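Local structure of ABC transporter sugar binding protein (Xanthomonas axonopodis pv. citri, 3UOR) at residues D183-L188 with N256-F261; I187-N192 with N232-G237; E195-F200 with G228-M233; K241-Q246 with V391-Q396. The protein probably binds maltose or a related sugar in the periplasm and delivers it to an ABC transporter for uptake. All coordinates share one frame; numbering follows the deposited sequence.

Interaction 1: D183-L188 with N256-F261; sequences DRYAIL and NGYYAF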
loop_
_atom_site.group_PDB
_atom_site.type_symbol
_atom_site.label_atom_id
_atom_site.label_comp_id
_atom_site.label_asym_id
_atom_site.label_seq_id
_atom_site.Cartn_x
_atom_site.Cartn_y
_atom_site.Cartn_z
ATOM N N ASP A 183 -5.170 7.003 30.476
ATOM C CA ASP A 183 -5.155 8.149 29.559
ATOM C C ASP A 183 -4.170 7.975 28.394
ATOM O O ASP A 183 -4.014 8.870 27.564
ATOM C CB ASP A 183 -4.847 9.445 30.323
ATOM C CG ASP A 183 -5.830 9.711 31.470
ATOM O OD1 ASP A 183 -7.052 9.503 31.283
ATOM O OD2 ASP A 183 -5.370 10.139 32.559
ATOM N N ARG A 184 -3.494 6.831 28.346
ATOM C CA ARG A 184 -2.537 6.552 27.283
ATOM C C ARG A 184 -2.812 5.177 26.687
ATOM O O ARG A 184 -3.535 4.368 27.277
ATOM C CB ARG A 184 -1.106 6.655 27.800
ATOM C CG ARG A 184 -0.777 8.025 28.372
ATOM C CD ARG A 184 0.500 8.000 29.198
ATOM N NE ARG A 184 1.631 7.473 28.447
ATOM C CZ ARG A 184 2.767 7.046 28.999
ATOM N NH1 ARG A 184 2.908 7.085 30.315
ATOM N NH2 ARG A 184 3.756 6.574 28.236
ATOM N N TYR A 185 -2.247 4.915 25.512
ATOM C CA TYR A 185 -2.705 3.791 24.716
ATOM C C TYR A 185 -1.566 2.930 24.211
ATOM O O TYR A 185 -0.416 3.352 24.216
ATOM C CB TYR A 185 -3.558 4.301 23.556
ATOM C CG TYR A 185 -4.808 4.991 24.042
ATOM C CD1 TYR A 185 -5.990 4.278 24.220
ATOM C CD2 TYR A 185 -4.804 6.347 24.350
ATOM C CE1 TYR A 185 -7.143 4.901 24.677
ATOM C CE2 TYR A 185 -5.958 6.986 24.816
ATOM C CZ TYR A 185 -7.123 6.253 24.983
ATOM O OH TYR A 185 -8.275 6.859 25.449
ATOM N N ALA A 186 -1.893 1.715 23.783
ATOM C CA ALA A 186 -0.889 0.829 23.218
ATOM C C ALA A 186 -0.613 1.171 21.744
ATOM O O ALA A 186 0.534 1.205 21.319
ATOM C CB ALA A 186 -1.313 -0.623 23.369
ATOM N N ILE A 187 -1.661 1.454 20.971
ATOM C CA ILE A 187 -1.504 1.608 19.524
ATOM C C ILE A 187 -2.447 2.659 18.950
ATOM O O ILE A 187 -3.591 2.792 19.397
ATOM C CB ILE A 187 -1.767 0.271 18.796
ATOM C CG1 ILE A 187 -1.456 0.376 17.300
ATOM C CG2 ILE A 187 -3.213 -0.160 18.988
ATOM C CD1 ILE A 187 -1.486 -0.994 16.603
ATOM N N LEU A 188 -1.959 3.394 17.956
ATOM C CA LEU A 188 -2.764 4.359 17.226
ATOM C C LEU A 188 -3.124 3.853 15.822
ATOM O O LEU A 188 -2.242 3.572 15.007
ATOM C CB LEU A 188 -2.023 5.696 17.105
ATOM C CG LEU A 188 -2.719 6.688 16.172
ATOM C CD1 LEU A 188 -4.047 7.115 16.770
ATOM C CD2 LEU A 188 -1.842 7.902 15.889
ATOM N N ASN A 256 6.051 11.327 22.545
ATOM C CA ASN A 256 5.543 11.750 23.840
ATOM C C ASN A 256 4.988 10.588 24.643
ATOM O O ASN A 256 4.676 10.746 25.817
ATOM C CB ASN A 256 4.466 12.825 23.677
ATOM C CG ASN A 256 5.053 14.216 23.549
ATOM O OD1 ASN A 256 6.175 14.469 24.002
ATOM N ND2 ASN A 256 4.299 15.129 22.933
ATOM N N GLY A 257 4.853 9.425 24.014
ATOM C CA GLY A 257 4.407 8.245 24.727
ATOM C C GLY A 257 2.894 8.109 24.865
ATOM O O GLY A 257 2.420 7.257 25.616
ATOM N N TYR A 258 2.136 8.927 24.139
ATOM C CA TYR A 258 0.671 8.804 24.120
ATOM C C TYR A 258 0.233 7.420 23.625
ATOM O O TYR A 258 -0.833 6.925 23.989
ATOM C CB TYR A 258 0.037 9.911 23.260
ATOM C CG TYR A 258 -1.494 9.936 23.252
ATOM C CD1 TYR A 258 -2.227 9.808 24.430
ATOM C CD2 TYR A 258 -2.200 10.128 22.068
ATOM C CE1 TYR A 258 -3.625 9.846 24.421
ATOM C CE2 TYR A 258 -3.598 10.172 22.050
ATOM C CZ TYR A 258 -4.299 10.028 23.224
ATOM O OH TYR A 258 -5.676 10.073 23.193
ATOM N N TYR A 259 1.061 6.800 22.789
ATOM C CA TYR A 259 0.836 5.427 22.355
ATOM C C TYR A 259 2.171 4.821 21.960
ATOM O O TYR A 259 3.041 5.526 21.453
ATOM C CB TYR A 259 -0.160 5.365 21.184
ATOM C CG TYR A 259 0.010 6.467 20.163
ATOM C CD1 TYR A 259 -0.781 7.609 20.209
ATOM C CD2 TYR A 259 0.963 6.369 19.164
ATOM C CE1 TYR A 259 -0.627 8.610 19.299
ATOM C CE2 TYR A 259 1.132 7.379 18.242
ATOM C CZ TYR A 259 0.334 8.497 18.316
ATOM O OH TYR A 259 0.479 9.506 17.392
ATOM N N ALA A 260 2.317 3.516 22.188
ATOM C CA ALA A 260 3.568 2.811 21.941
ATOM C C ALA A 260 3.768 2.372 20.484
ATOM O O ALA A 260 4.915 2.353 19.978
ATOM C CB ALA A 260 3.651 1.605 22.870
ATOM N N PHE A 261 2.665 1.992 19.825
ATOM C CA PHE A 261 2.692 1.556 18.420
ATOM C C PHE A 261 1.901 2.493 17.523
ATOM O O PHE A 261 0.883 3.080 17.923
ATOM C CB PHE A 261 2.083 0.152 18.226
ATOM C CG PHE A 261 2.701 -0.929 19.070
ATOM C CD1 PHE A 261 3.994 -0.815 19.557
ATOM C CD2 PHE A 261 1.984 -2.092 19.347
ATOM C CE1 PHE A 261 4.561 -1.832 20.310
ATOM C CE2 PHE A 261 2.539 -3.106 20.103
ATOM C CZ PHE A 261 3.829 -2.981 20.582
HETATM O O HOH W 1 2.020 4.505 25.482
#
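I187 and F261 pair as neighbours in a parallel stretch of β-sheet, where strand 187-188 runs beside strand 259-264 in the α/β fold of this periplasmic binding protein. F261 uses both its backbone groups on the residues flanking I187: its N donates to A186 O at 2.7 Å, and its O accepts from L188 N at 2.9 Å. Further back along the chain, Y185 N is bonded to Y258 O.

L188 is the side chain to follow outward. Its CB sits almost exactly over the centre of the Y259 ring, 3.5 Å from the centroid and 5° off the normal, a clean CH-π contact. CG stays over the same ring and leans toward CZ, and CD2 goes on to the hydroxyl end, reaching 3.2 Å from Y259 OH. That hydroxyl is satisfied elsewhere, by V250 O. The Y259 ring gets under L188 because its CG lies between the backbone N and carbonyl carbon (chi1 40°).

Before the paired residues, Y185 and Y258 point the same way and make an offset edge-to-face pair, with the Y185 edge toward the Y258 face and centroids 5.5 Å apart. K177 of helix 166-180 adds a cation-π contact to Y185. R184 folds back at its third torsion (55°) and takes the helix-ending glycine side-on: NE is 2.9 Å and NH2 3.0 Å from G257 O, both nitrogens coming from the same face of that carbonyl, while a water bridges G257 O to Y185 O.

Interaction 2: I187-N192 with N232-G237; sequences ILMPLN and NMYQQG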
loop_
_atom_site.group_PDB
_atom_site.type_symbol
_atom_site.label_atom_id
_atom_site.label_comp_id
_atom_site.label_asym_id
_atom_site.label_seq_id
_atom_site.Cartn_x
_atom_site.Cartn_y
_atom_site.Cartn_z
ATOM N N ILE A 187 -1.661 1.454 20.971
ATOM C CA ILE A 187 -1.504 1.608 19.524
ATOM C C ILE A 187 -2.447 2.659 18.950
ATOM O O ILE A 187 -3.591 2.792 19.397
ATOM C CB ILE A 187 -1.767 0.271 18.796
ATOM C CG1 ILE A 187 -1.456 0.376 17.300
ATOM C CG2 ILE A 187 -3.213 -0.160 18.988
ATOM C CD1 ILE A 187 -1.486 -0.994 16.603
ATOM N N LEU A 188 -1.959 3.394 17.956
ATOM C CA LEU A 188 -2.764 4.359 17.226
ATOM C C LEU A 188 -3.124 3.853 15.822
ATOM O O LEU A 188 -2.242 3.572 15.007
ATOM C CB LEU A 188 -2.023 5.696 17.105
ATOM C CG LEU A 188 -2.719 6.688 16.172
ATOM C CD1 LEU A 188 -4.047 7.115 16.770
ATOM C CD2 LEU A 188 -1.842 7.902 15.889
ATOM N N MET A 189 -4.424 3.733 15.570
ATOM C CA MET A 189 -4.978 3.364 14.277
ATOM C C MET A 189 -6.169 4.291 14.037
ATOM O O MET A 189 -7.282 4.001 14.483
ATOM C CB MET A 189 -5.502 1.921 14.297
ATOM C CG MET A 189 -4.478 0.847 14.641
ATOM S SD MET A 189 -5.130 -0.831 14.439
ATOM C CE MET A 189 -6.392 -0.852 15.754
ATOM N N PRO A 190 -5.945 5.414 13.343
ATOM C CA PRO A 190 -7.022 6.398 13.150
ATOM C C PRO A 190 -8.236 5.790 12.458
ATOM O O PRO A 190 -8.083 5.144 11.434
ATOM C CB PRO A 190 -6.377 7.465 12.265
ATOM C CG PRO A 190 -4.902 7.296 12.471
ATOM C CD PRO A 190 -4.689 5.821 12.694
ATOM N N LEU A 191 -9.424 6.011 13.019
ATOM C CA LEU A 191 -10.660 5.391 12.546
ATOM C C LEU A 191 -11.112 5.841 11.148
ATOM O O LEU A 191 -11.967 5.202 10.536
ATOM C CB LEU A 191 -11.777 5.652 13.558
ATOM C CG LEU A 191 -11.689 4.813 14.835
ATOM C CD1 LEU A 191 -12.644 5.322 15.907
ATOM C CD2 LEU A 191 -11.965 3.349 14.517
ATOM N N ASN A 192 -10.539 6.935 10.653
ATOM C CA ASN A 192 -10.859 7.439 9.319
ATOM C C ASN A 192 -10.048 6.753 8.215
ATOM O O ASN A 192 -10.283 6.996 7.032
ATOM C CB ASN A 192 -10.603 8.948 9.247
ATOM C CG ASN A 192 -9.165 9.299 9.568
ATOM O OD1 ASN A 192 -8.727 9.170 10.713
ATOM N ND2 ASN A 192 -8.411 9.723 8.557
ATOM N N ASN A 232 -11.878 -5.146 18.725
ATOM C CA ASN A 232 -11.465 -5.467 20.092
ATOM C C ASN A 232 -10.418 -4.500 20.652
ATOM O O ASN A 232 -10.441 -4.192 21.833
ATOM C CB ASN A 232 -10.948 -6.905 20.184
ATOM C CG ASN A 232 -10.652 -7.319 21.608
ATOM O OD1 ASN A 232 -11.547 -7.374 22.450
ATOM N ND2 ASN A 232 -9.393 -7.624 21.885
ATOM N N MET A 233 -9.494 -4.034 19.813
ATOM C CA MET A 233 -8.430 -3.148 20.287
ATOM C C MET A 233 -8.985 -1.824 20.819
ATOM O O MET A 233 -8.457 -1.265 21.770
ATOM C CB MET A 233 -7.419 -2.847 19.169
ATOM C CG MET A 233 -6.667 -4.087 18.649
ATOM S SD MET A 233 -5.272 -3.608 17.592
ATOM C CE MET A 233 -5.313 -4.980 16.449
ATOM N N TYR A 234 -10.011 -1.281 20.176
ATOM C CA TYR A 234 -10.614 -0.065 20.713
ATOM C C TYR A 234 -11.420 -0.353 21.968
ATOM O O TYR A 234 -11.368 0.420 22.914
ATOM C CB TYR A 234 -11.508 0.628 19.687
ATOM C CG TYR A 234 -10.789 0.974 18.413
ATOM C CD1 TYR A 234 -10.236 2.233 18.212
ATOM C CD2 TYR A 234 -10.648 0.024 17.411
ATOM C CE1 TYR A 234 -9.580 2.530 17.023
ATOM C CE2 TYR A 234 -9.998 0.312 16.231
ATOM C CZ TYR A 234 -9.461 1.551 16.045
ATOM O OH TYR A 234 -8.839 1.807 14.847
ATOM N N GLN A 235 -12.155 -1.461 21.977
ATOM C CA GLN A 235 -13.029 -1.740 23.106
ATOM C C GLN A 235 -12.235 -2.107 24.354
ATOM O O GLN A 235 -12.733 -1.921 25.468
ATOM C CB GLN A 235 -14.102 -2.800 22.792
ATOM C CG GLN A 235 -14.968 -2.550 21.541
ATOM C CD GLN A 235 -15.489 -1.127 21.415
ATOM O OE1 GLN A 235 -15.595 -0.397 22.391
ATOM N NE2 GLN A 235 -15.821 -0.734 20.200
ATOM N N GLN A 236 -11.010 -2.620 24.191
ATOM C CA GLN A 236 -10.183 -2.926 25.367
ATOM C C GLN A 236 -9.470 -1.665 25.855
ATOM O O GLN A 236 -8.880 -1.656 26.925
ATOM C CB GLN A 236 -9.138 -4.008 25.081
ATOM C CG GLN A 236 -9.690 -5.325 24.617
ATOM C CD GLN A 236 -10.505 -6.010 25.678
ATOM O OE1 GLN A 236 -10.379 -5.707 26.866
ATOM N NE2 GLN A 236 -11.355 -6.942 25.259
ATOM N N GLY A 237 -9.522 -0.601 25.065
ATOM C CA GLY A 237 -8.817 0.618 25.405
ATOM C C GLY A 237 -7.356 0.560 24.979
ATOM O O GLY A 237 -6.538 1.349 25.467
#
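Y234 slides its ring under the side chain of L191, the two running past each other in opposite directions. The methyl CD2 of L191 lies over one ring face, closest to Y234 CZ at 3.4 Å. The tyrosine's far end is fixed by a bond: its hydroxyl donates to M189 O, with Y234 OH and M189 O 2.7 Å apart and the acceptor near the plane of the ring. The ring is thus held by the methyl on a face and the carbonyl at its edge, among other neighbours, and a buried peptide oxygen gains a partner.

M189 runs out beside the same ring and bends at its last torsion (chi3 -66°), which brings CE to 3.8 Å from Y234 CE2 and 3.5 Å from M233 SD. The two methionines cross at about a right angle. The M233 sulfur has a looser neighbour in I187 CG2, at 4.3 Å.

All five side chains are buried where the last turns of helix 221-235 meet the end of strand 187-188 and the loop after it. M173 of helix 166-180 closes over I187 and M233, L263 of strand 259-264 touches M189, and V392 of helix 377-394 lies against both L191 and Y234.

Interaction 3: E195-F200 with G228-M233; sequences EQQLSF and GFYDNM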
loop_
_atom_site.group_PDB
_atom_site.type_symbol
_atom_site.label_atom_id
_atom_site.label_comp_id
_atom_site.label_asym_id
_atom_site.label_seq_id
_atom_site.Cartn_x
_atom_site.Cartn_y
_atom_site.Cartn_z
ATOM N N GLU A 195 -6.721 1.304 5.910
ATOM C CA GLU A 195 -5.604 0.392 5.638
ATOM C C GLU A 195 -5.359 -0.626 6.749
ATOM O O GLU A 195 -4.955 -1.767 6.484
ATOM C CB GLU A 195 -4.316 1.165 5.294
ATOM C CG GLU A 195 -4.334 1.833 3.919
ATOM C CD GLU A 195 -4.977 3.227 3.921
ATOM O OE1 GLU A 195 -5.579 3.618 4.936
ATOM O OE2 GLU A 195 -4.887 3.938 2.900
ATOM N N GLN A 196 -5.621 -0.232 7.992
ATOM C CA GLN A 196 -5.395 -1.136 9.117
ATOM C C GLN A 196 -6.360 -2.340 9.080
ATOM O O GLN A 196 -5.915 -3.486 9.120
ATOM C CB GLN A 196 -5.524 -0.390 10.442
ATOM C CG GLN A 196 -4.513 0.743 10.627
ATOM C CD GLN A 196 -4.979 2.034 10.008
ATOM O OE1 GLN A 196 -5.973 2.059 9.286
ATOM N NE2 GLN A 196 -4.272 3.119 10.293
ATOM N N GLN A 197 -7.668 -2.083 8.981
ATOM C CA GLN A 197 -8.672 -3.156 8.916
ATOM C C GLN A 197 -8.365 -3.990 7.710
ATOM O O GLN A 197 -8.431 -5.219 7.752
ATOM C CB GLN A 197 -10.115 -2.612 8.706
ATOM C CG GLN A 197 -10.528 -1.534 9.660
ATOM C CD GLN A 197 -10.121 -0.139 9.194
ATOM O OE1 GLN A 197 -8.926 0.229 9.231
ATOM N NE2 GLN A 197 -11.123 0.659 8.764
ATOM N N LEU A 198 -8.089 -3.310 6.601
ATOM C CA LEU A 198 -7.808 -4.026 5.359
ATOM C C LEU A 198 -6.596 -4.968 5.524
ATOM O O LEU A 198 -6.643 -6.123 5.095
ATOM C CB LEU A 198 -7.601 -3.053 4.198
ATOM C CG LEU A 198 -7.169 -3.704 2.883
ATOM C CD1 LEU A 198 -8.231 -4.689 2.426
ATOM C CD2 LEU A 198 -6.958 -2.636 1.809
ATOM N N SER A 199 -5.527 -4.479 6.153
ATOM C CA SER A 199 -4.324 -5.304 6.362
ATOM C C SER A 199 -4.701 -6.589 7.083
ATOM O O SER A 199 -4.354 -7.676 6.638
ATOM C CB SER A 199 -3.263 -4.555 7.186
ATOM O OG SER A 199 -2.832 -3.401 6.488
ATOM N N PHE A 200 -5.432 -6.464 8.191
ATOM C CA PHE A 200 -5.812 -7.635 8.981
ATOM C C PHE A 200 -6.755 -8.564 8.225
ATOM O O PHE A 200 -6.745 -9.771 8.456
ATOM C CB PHE A 200 -6.407 -7.219 10.344
ATOM C CG PHE A 200 -5.422 -6.530 11.227
ATOM C CD1 PHE A 200 -4.186 -7.128 11.502
ATOM C CD2 PHE A 200 -5.685 -5.275 11.749
ATOM C CE1 PHE A 200 -3.250 -6.502 12.305
ATOM C CE2 PHE A 200 -4.738 -4.634 12.565
ATOM C CZ PHE A 200 -3.519 -5.258 12.840
ATOM N N GLY A 228 -13.431 -8.559 14.138
ATOM C CA GLY A 228 -13.367 -8.858 15.560
ATOM C C GLY A 228 -12.074 -8.391 16.219
ATOM O O GLY A 228 -12.090 -7.709 17.262
ATOM N N PHE A 229 -10.947 -8.766 15.608
ATOM C CA PHE A 229 -9.607 -8.429 16.121
ATOM C C PHE A 229 -9.411 -6.902 16.161
ATOM O O PHE A 229 -8.962 -6.341 17.158
ATOM C CB PHE A 229 -8.541 -9.088 15.225
ATOM C CG PHE A 229 -7.122 -8.849 15.669
ATOM C CD1 PHE A 229 -6.673 -9.323 16.896
ATOM C CD2 PHE A 229 -6.223 -8.199 14.828
ATOM C CE1 PHE A 229 -5.355 -9.121 17.297
ATOM C CE2 PHE A 229 -4.913 -7.993 15.209
ATOM C CZ PHE A 229 -4.464 -8.458 16.450
ATOM N N TYR A 230 -9.772 -6.234 15.068
ATOM C CA TYR A 230 -9.657 -4.782 14.962
ATOM C C TYR A 230 -10.567 -4.032 15.974
ATOM O O TYR A 230 -10.112 -3.156 16.710
ATOM C CB TYR A 230 -9.995 -4.382 13.518
ATOM C CG TYR A 230 -10.051 -2.903 13.226
ATOM C CD1 TYR A 230 -8.889 -2.188 12.919
ATOM C CD2 TYR A 230 -11.270 -2.221 13.188
ATOM C CE1 TYR A 230 -8.943 -0.831 12.604
ATOM C CE2 TYR A 230 -11.331 -0.859 12.883
ATOM C CZ TYR A 230 -10.163 -0.177 12.580
ATOM O OH TYR A 230 -10.187 1.161 12.265
ATOM N N ASP A 231 -11.845 -4.378 16.022
ATOM C CA ASP A 231 -12.769 -3.719 16.965
ATOM C C ASP A 231 -12.312 -3.930 18.413
ATOM O O ASP A 231 -12.329 -3.004 19.234
ATOM C CB ASP A 231 -14.176 -4.269 16.772
ATOM C CG ASP A 231 -15.210 -3.564 17.637
ATOM O OD1 ASP A 231 -15.066 -2.347 17.893
ATOM O OD2 ASP A 231 -16.183 -4.236 18.033
ATOM N N ASN A 232 -11.878 -5.146 18.725
ATOM C CA ASN A 232 -11.465 -5.467 20.092
ATOM C C ASN A 232 -10.418 -4.500 20.652
ATOM O O ASN A 232 -10.441 -4.192 21.833
ATOM C CB ASN A 232 -10.948 -6.905 20.184
ATOM C CG ASN A 232 -10.652 -7.319 21.608
ATOM O OD1 ASN A 232 -11.547 -7.374 22.450
ATOM N ND2 ASN A 232 -9.393 -7.624 21.885
ATOM N N MET A 233 -9.494 -4.034 19.813
ATOM C CA MET A 233 -8.430 -3.148 20.287
ATOM C C MET A 233 -8.985 -1.824 20.819
ATOM O O MET A 233 -8.457 -1.265 21.770
ATOM C CB MET A 233 -7.419 -2.847 19.169
ATOM C CG MET A 233 -6.667 -4.087 18.649
ATOM S SD MET A 233 -5.272 -3.608 17.592
ATOM C CE MET A 233 -5.313 -4.980 16.449
#
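Helices 195-200 and 228-233 run roughly antiparallel, their directions 138° apart and their axes 9.9 Å at closest approach; Q197 and Y230 mark the nearest backbone point, 6.3 Å from CA to CA. Two groups of side chains fill the gap.

The first is Q197 on Y230. The tyrosine's CG is anti to its backbone N (chi1 175°), which extends the ring across to the other helix, and there Q197 CG settles over the middle of one face, 3.3 Å from the centroid. This is a close CH-π contact. The glutamine bends at its second torsion, and its amide plane then lies within 15° of the ring plane. Q196 adds its CB, 4.1 Å from Y230 CE1, while its own amide nitrogen turns to E193.

One turn further along helix 195-200, F200 meets F229 in an edge-to-face, T-shaped pair. The F229 edge leads with CE2, which stands 3.7 Å from F200 CE1, toward the rim of the F200 face. M233 reaches over from the same helix as F229, bringing its methyl CE to 3.9 Å from F200 CE2. W166 joins the cluster by stacking on F229 and also meeting F200.

This is an interhelical core contact of the α/β fold of a bacterial extracellular solute-binding protein, joining helix 195-202 to helix 221-235 through an aromatic pair and a glutamine on a tyrosine.

Interaction 4: K241-Q246 with V391-Q396; sequences KVSETQ and VVRGGQ
The C-terminal end of helix 377-394 meets the loop that links helices 221-235 and 250-256, and R393 and K241 reach across this surface seam in opposite directions. R393 offers its guanidinium to three oxygens of the loop, all through weak bonds. NH2 approaches Q246 OE1 at 2.6 Å, but the angle at its hydrogen is bent to 127°; the same nitrogen is 3.1 Å from K241 O. NH1 points very straight (177°) at S243 OG, yet across a long 3.4 Å, with the serine oxygen in the guanidinium plane. The stronger partner of NH1 is E389, one turn back on the same helix, in a salt bridge. R393 also touches a crystal neighbour, which may influence its pose.

The loop has its own internal bonds. S243, just before the 3-10 turn 244-246, and Q246 at its end are bonded to each other: Q246 N donates to S243 O, while S243 N donates to Q246 OE1 at 2.8 Å, coming from above the plane of the amide carbonyl. Q246 OE1, one of the arginine's three acceptors, is thus also held by the loop.

K241, extended beyond CG, passes at a slant across V392, with K241 CG 4.0 Å from V392 CG1. Its ammonium bonds to Q235 OE1 of helix 221-235 and to a water 2.7 Å from K241 NZ, which in turn donates to R393 O. V392 O lies 3.6 Å from K241 NZ, so the positive charge sits beside the last carbonyls of the helix, where the helix dipole would probably welcome it; just beyond, G395 leaves the helix with positive phi.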
loop_
_atom_site.group_PDB
_atom_site.type_symbol
_atom_site.label_atom_id
_atom_site.label_comp_id
_atom_site.label_asym_id
_atom_site.label_seq_id
_atom_site.Cartn_x
_atom_site.Cartn_y
_atom_site.Cartn_z
ATOM N N LYS A 241 -10.169 5.855 20.410
ATOM C CA LYS A 241 -11.241 5.994 19.438
ATOM C C LYS A 241 -11.191 7.374 18.793
ATOM O O LYS A 241 -12.008 8.241 19.102
ATOM C CB LYS A 241 -12.598 5.743 20.114
ATOM C CG LYS A 241 -12.783 4.298 20.553
ATOM C CD LYS A 241 -14.134 4.082 21.198
ATOM C CE LYS A 241 -14.284 2.636 21.633
ATOM N NZ LYS A 241 -15.567 2.368 22.363
ATOM N N VAL A 242 -10.227 7.575 17.903
ATOM C CA VAL A 242 -10.032 8.883 17.286
ATOM C C VAL A 242 -9.823 8.789 15.788
ATOM O O VAL A 242 -9.410 7.738 15.281
ATOM C CB VAL A 242 -8.826 9.617 17.893
ATOM C CG1 VAL A 242 -9.100 9.986 19.350
ATOM C CG2 VAL A 242 -7.594 8.757 17.808
ATOM N N SER A 243 -10.121 9.891 15.091
ATOM C CA SER A 243 -9.756 10.082 13.684
ATOM C C SER A 243 -8.440 10.836 13.630
ATOM O O SER A 243 -8.016 11.393 14.641
ATOM C CB SER A 243 -10.830 10.878 12.952
ATOM O OG SER A 243 -12.023 10.116 12.848
ATOM N N GLU A 244 -7.793 10.865 12.467
ATOM C CA GLU A 244 -6.457 11.470 12.361
ATOM C C GLU A 244 -6.466 12.947 12.717
ATOM O O GLU A 244 -5.498 13.476 13.264
ATOM C CB GLU A 244 -5.837 11.280 10.969
ATOM C CG GLU A 244 -4.450 11.930 10.840
ATOM C CD GLU A 244 -3.677 11.473 9.608
ATOM O OE1 GLU A 244 -4.302 10.872 8.696
ATOM O OE2 GLU A 244 -2.445 11.715 9.554
ATOM N N THR A 245 -7.576 13.599 12.401
ATOM C CA THR A 245 -7.757 15.014 12.686
ATOM C C THR A 245 -7.791 15.288 14.191
ATOM O O THR A 245 -7.469 16.391 14.637
ATOM C CB THR A 245 -9.047 15.539 12.028
ATOM O OG1 THR A 245 -9.349 16.838 12.541
ATOM C CG2 THR A 245 -10.217 14.608 12.321
ATOM N N GLN A 246 -8.175 14.274 14.967
ATOM C CA GLN A 246 -8.273 14.400 16.421
ATOM C C GLN A 246 -6.941 14.155 17.092
ATOM O O GLN A 246 -6.807 14.351 18.294
ATOM C CB GLN A 246 -9.289 13.414 16.990
ATOM C CG GLN A 246 -10.657 13.514 16.379
ATOM C CD GLN A 246 -11.602 12.513 16.987
ATOM O OE1 GLN A 246 -11.956 11.516 16.361
ATOM N NE2 GLN A 246 -12.008 12.765 18.229
ATOM N N VAL A 391 -19.148 0.483 13.958
ATOM C CA VAL A 391 -18.962 -0.616 14.882
ATOM C C VAL A 391 -18.140 -0.157 16.081
ATOM O O VAL A 391 -18.529 -0.397 17.230
ATOM C CB VAL A 391 -18.269 -1.795 14.202
ATOM C CG1 VAL A 391 -17.693 -2.765 15.244
ATOM C CG2 VAL A 391 -19.239 -2.483 13.269
ATOM N N VAL A 392 -17.010 0.505 15.820
ATOM C CA VAL A 392 -16.145 0.967 16.906
ATOM C C VAL A 392 -16.790 2.048 17.787
ATOM O O VAL A 392 -16.762 1.964 19.009
ATOM C CB VAL A 392 -14.808 1.500 16.402
ATOM C CG1 VAL A 392 -13.980 1.999 17.568
ATOM C CG2 VAL A 392 -14.042 0.401 15.611
ATOM N N ARG A 393 -17.346 3.073 17.166
ATOM C CA ARG A 393 -17.867 4.204 17.913
ATOM C C ARG A 393 -19.283 3.944 18.414
ATOM O O ARG A 393 -19.561 4.155 19.571
ATOM C CB ARG A 393 -17.838 5.480 17.072
ATOM C CG ARG A 393 -16.438 5.925 16.659
ATOM C CD ARG A 393 -16.452 7.363 16.124
ATOM N NE ARG A 393 -15.355 8.132 16.709
ATOM C CZ ARG A 393 -14.419 8.742 15.993
ATOM N NH1 ARG A 393 -14.460 8.683 14.675
ATOM N NH2 ARG A 393 -13.449 9.416 16.586
ATOM N N GLY A 394 -20.169 3.472 17.543
ATOM C CA GLY A 394 -21.573 3.331 17.896
ATOM C C GLY A 394 -21.920 1.981 18.492
ATOM O O GLY A 394 -23.022 1.769 18.938
ATOM N N GLY A 395 -20.982 1.050 18.510
ATOM C CA GLY A 395 -21.302 -0.267 19.025
ATOM C C GLY A 395 -22.256 -1.054 18.138
ATOM O O GLY A 395 -22.814 -2.056 18.582
ATOM N N GLN A 396 -22.442 -0.631 16.883
ATOM C CA GLN A 396 -23.175 -1.469 15.932
ATOM C C GLN A 396 -22.665 -2.912 16.046
ATOM O O GLN A 396 -21.484 -3.128 16.236
ATOM C CB GLN A 396 -23.025 -0.941 14.497
ATOM C CG GLN A 396 -23.570 -1.892 13.445
ATOM C CD GLN A 396 -23.703 -1.255 12.071
ATOM O OE1 GLN A 396 -23.235 -0.147 11.847
ATOM N NE2 GLN A 396 -24.354 -1.954 11.151
HETATM O O HOH W 2 -17.626 3.799 21.442
#

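How the interactions relate
All four contacts lie on the same side of the chain's centre. Interactions 1 and 2 share I187 and L188, so strand 187-188 is bonded along one edge to strand 259-264 and packed by side chains against helix 221-235; their centres are 11 Å apart. Interaction 3 uses the same helix, its centre about 8 Å from that of interaction 2, and is nested along the chain within the loop closed by interaction 1. Interaction 4 opens after interactions 2 and 3 have closed but crosses interaction 1, their segments alternating. It brings in helix 377-394 from far along the sequence, with V392 packing on Y234 and Y230. The sheet edge, helix 221-235 and helix 377-394 are thereby joined.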